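Local coordinates for 3-hydroxy-3-methylglutaryl-CoA lyase (Acinetobacter baumannii, PDB 6NDS), which is a zinc-bound member of the HMGL-like family of TIM-barrel enzymes and holds coenzyme A in a pocket of its barrel, at residues A[21-26]-A[52-57]. Sequence-based numbering, arbitrary orientation.
Sequences VSPRDG and SRIEAG. With ZN (zinc ion), chain H.
E55 and R24 meet through a salt bridge inside the TIM barrel, where the short helix 22-28 follows strand 17-20 and packs against the next strand, 53-58. R24 NE gives its hydrogen to E55 OE1 at 2.7 Å, fairly straight at 159° and close to the guanidinium plane. The carboxylate is turned by 58° from that plane, and NE approaches OE1 from above the carboxylate plane. A weak second bond runs from R24 NH2 to E55 OE1 at 3.2 Å. Water 2 completes a triangle, accepting from R24 NH2 and donating to OE1, so three donors converge on this one buried oxygen, while OE2 is taken by N108 ND2.

The two side chains run alongside each other and point the same way. E55 is stretched out, with CG anti to the backbone N (chi1 -162°), whereas R24 bends at chi2 and chi3, which folds its guanidinium back over D25. There D25 CB sits 3.7 Å above the centre of the R24 guanidinium plane. D25 OD2 binds the zinc ion together with H215 and H217. R24 stands behind this metal ligand as a second-shell residue, its NH2 3.4 Å from D25 OD2 by charge alone, and E55 holds R24 from one step further out. R24 also lines the coenzyme A pocket, and its NH2 bonds a citric acid molecule. Its charge probably offsets the mutual repulsion of the D25 and E55 carboxylates, 5.9 Å apart from D25 OD2 to E55 OE1.

P23 supplies the apolar part of the contact. Its ring lies against the strand backbone, P23 CD 3.5 Å from E55 O, and P23 CG reaches I54 CG2 at 4.2 Å; I43 and L46 of helix 36-46 also touch this ring. Beside it, water 1 bridges the two backbones, donating to P23 O and, at 2.8 Å, to A56 O.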
loop_
_atom_site.group_PDB
_atom_site.type_symbol
_atom_site.label_atom_id
_atom_site.label_comp_id
_atom_site.label_asym_id
_atom_site.label_seq_id
_atom_site.Cartn_x
_atom_site.Cartn_y
_atom_site.Cartn_z
ATOM N N VAL A 21 15.308 -1.083 -9.715
ATOM C CA VAL A 21 15.103 -0.469 -11.033
ATOM C C VAL A 21 14.998 1.054 -10.981
ATOM O O VAL A 21 14.644 1.684 -11.988
ATOM C CB VAL A 21 13.862 -1.058 -11.741
ATOM C CG1 VAL A 21 13.980 -2.594 -11.879
ATOM C CG2 VAL A 21 12.560 -0.666 -11.018
ATOM N N SER A 22 15.304 1.685 -9.846
ATOM C CA SER A 22 15.170 3.142 -9.822
ATOM C C SER A 22 16.039 3.877 -10.848
ATOM O O SER A 22 15.580 4.930 -11.322
ATOM C CB SER A 22 15.437 3.729 -8.424
ATOM O OG SER A 22 16.758 3.510 -8.020
ATOM N N PRO A 23 17.241 3.431 -11.222
ATOM C CA PRO A 23 18.012 4.211 -12.200
ATOM C C PRO A 23 17.396 4.220 -13.573
ATOM O O PRO A 23 17.777 5.066 -14.387
ATOM C CB PRO A 23 19.383 3.522 -12.217
ATOM C CG PRO A 23 19.463 2.795 -10.873
ATOM C CD PRO A 23 18.046 2.319 -10.677
ATOM N N ARG A 24 16.483 3.292 -13.865
ATOM C CA ARG A 24 15.843 3.211 -15.173
ATOM C C ARG A 24 14.370 3.611 -15.044
ATOM O O ARG A 24 13.987 4.697 -15.487
ATOM C CB ARG A 24 16.008 1.796 -15.737
ATOM C CG ARG A 24 15.692 1.629 -17.238
ATOM C CD ARG A 24 14.190 1.625 -17.533
ATOM N NE ARG A 24 13.502 0.484 -16.919
ATOM C CZ ARG A 24 12.183 0.320 -16.937
ATOM N NH1 ARG A 24 11.411 1.220 -17.539
ATOM N NH2 ARG A 24 11.637 -0.749 -16.372
ATOM N N ASP A 25 13.539 2.763 -14.430
ATOM C CA ASP A 25 12.120 3.085 -14.309
ATOM C C ASP A 25 11.924 4.346 -13.485
ATOM O O ASP A 25 11.063 5.177 -13.798
ATOM C CB ASP A 25 11.382 1.903 -13.676
ATOM C CG ASP A 25 9.968 1.754 -14.179
ATOM O OD1 ASP A 25 9.353 2.748 -14.641
ATOM O OD2 ASP A 25 9.451 0.621 -14.113
ATOM N N GLY A 26 12.734 4.511 -12.439
ATOM C CA GLY A 26 12.579 5.662 -11.571
ATOM C C GLY A 26 12.885 6.969 -12.274
ATOM O O GLY A 26 12.137 7.938 -12.161
ATOM N N SER A 52 21.096 -8.305 -6.235
ATOM C CA SER A 52 21.683 -9.198 -7.226
ATOM C C SER A 52 21.589 -8.644 -8.641
ATOM O O SER A 52 22.385 -9.042 -9.505
ATOM C CB SER A 52 20.993 -10.565 -7.173
ATOM O OG SER A 52 19.604 -10.441 -7.440
ATOM N N ARG A 53 20.618 -7.767 -8.895
ATOM C CA ARG A 53 20.395 -7.155 -10.196
ATOM C C ARG A 53 20.036 -5.699 -9.991
ATOM O O ARG A 53 19.240 -5.376 -9.109
ATOM C CB ARG A 53 19.265 -7.850 -10.973
ATOM C CG ARG A 53 19.711 -9.032 -11.792
ATOM C CD ARG A 53 18.534 -9.696 -12.530
ATOM N NE ARG A 53 18.985 -10.638 -13.550
ATOM C CZ ARG A 53 19.380 -11.885 -13.301
ATOM N NH1 ARG A 53 19.384 -12.355 -12.053
ATOM N NH2 ARG A 53 19.766 -12.675 -14.296
ATOM N N ILE A 54 20.634 -4.824 -10.799
ATOM C CA ILE A 54 20.284 -3.406 -10.833
ATOM C C ILE A 54 20.077 -3.048 -12.294
ATOM O O ILE A 54 20.955 -3.307 -13.122
ATOM C CB ILE A 54 21.386 -2.514 -10.218
ATOM C CG1 ILE A 54 21.580 -2.832 -8.723
ATOM C CG2 ILE A 54 21.042 -1.015 -10.398
ATOM C CD1 ILE A 54 22.799 -2.144 -8.071
ATOM N N GLU A 55 18.921 -2.481 -12.617
ATOM C CA GLU A 55 18.678 -2.012 -13.981
ATOM C C GLU A 55 19.230 -0.592 -14.040
ATOM O O GLU A 55 18.611 0.353 -13.537
ATOM C CB GLU A 55 17.195 -2.096 -14.335
ATOM C CG GLU A 55 16.947 -2.041 -15.844
ATOM C CD GLU A 55 15.549 -2.520 -16.223
ATOM O OE1 GLU A 55 14.575 -1.804 -15.907
ATOM O OE2 GLU A 55 15.426 -3.616 -16.815
ATOM N N ALA A 56 20.415 -0.451 -14.644
ATOM C CA ALA A 56 21.191 0.784 -14.592
ATOM C C ALA A 56 20.782 1.807 -15.645
ATOM O O ALA A 56 21.199 2.965 -15.542
ATOM C CB ALA A 56 22.685 0.482 -14.748
ATOM N N GLY A 57 20.002 1.426 -16.648
ATOM C CA GLY A 57 19.575 2.390 -17.644
ATOM C C GLY A 57 18.908 1.700 -18.816
ATOM O O GLY A 57 18.607 0.500 -18.778
HETATM ZN ZN ZN H . 7.785 -0.307 -14.942
HETATM O O HOH W 1 20.389 5.621 -15.430
HETATM O O HOH W 2 12.509 -3.331 -15.330
HETATM O O HOH W 3 7.382 1.569 -16.051
#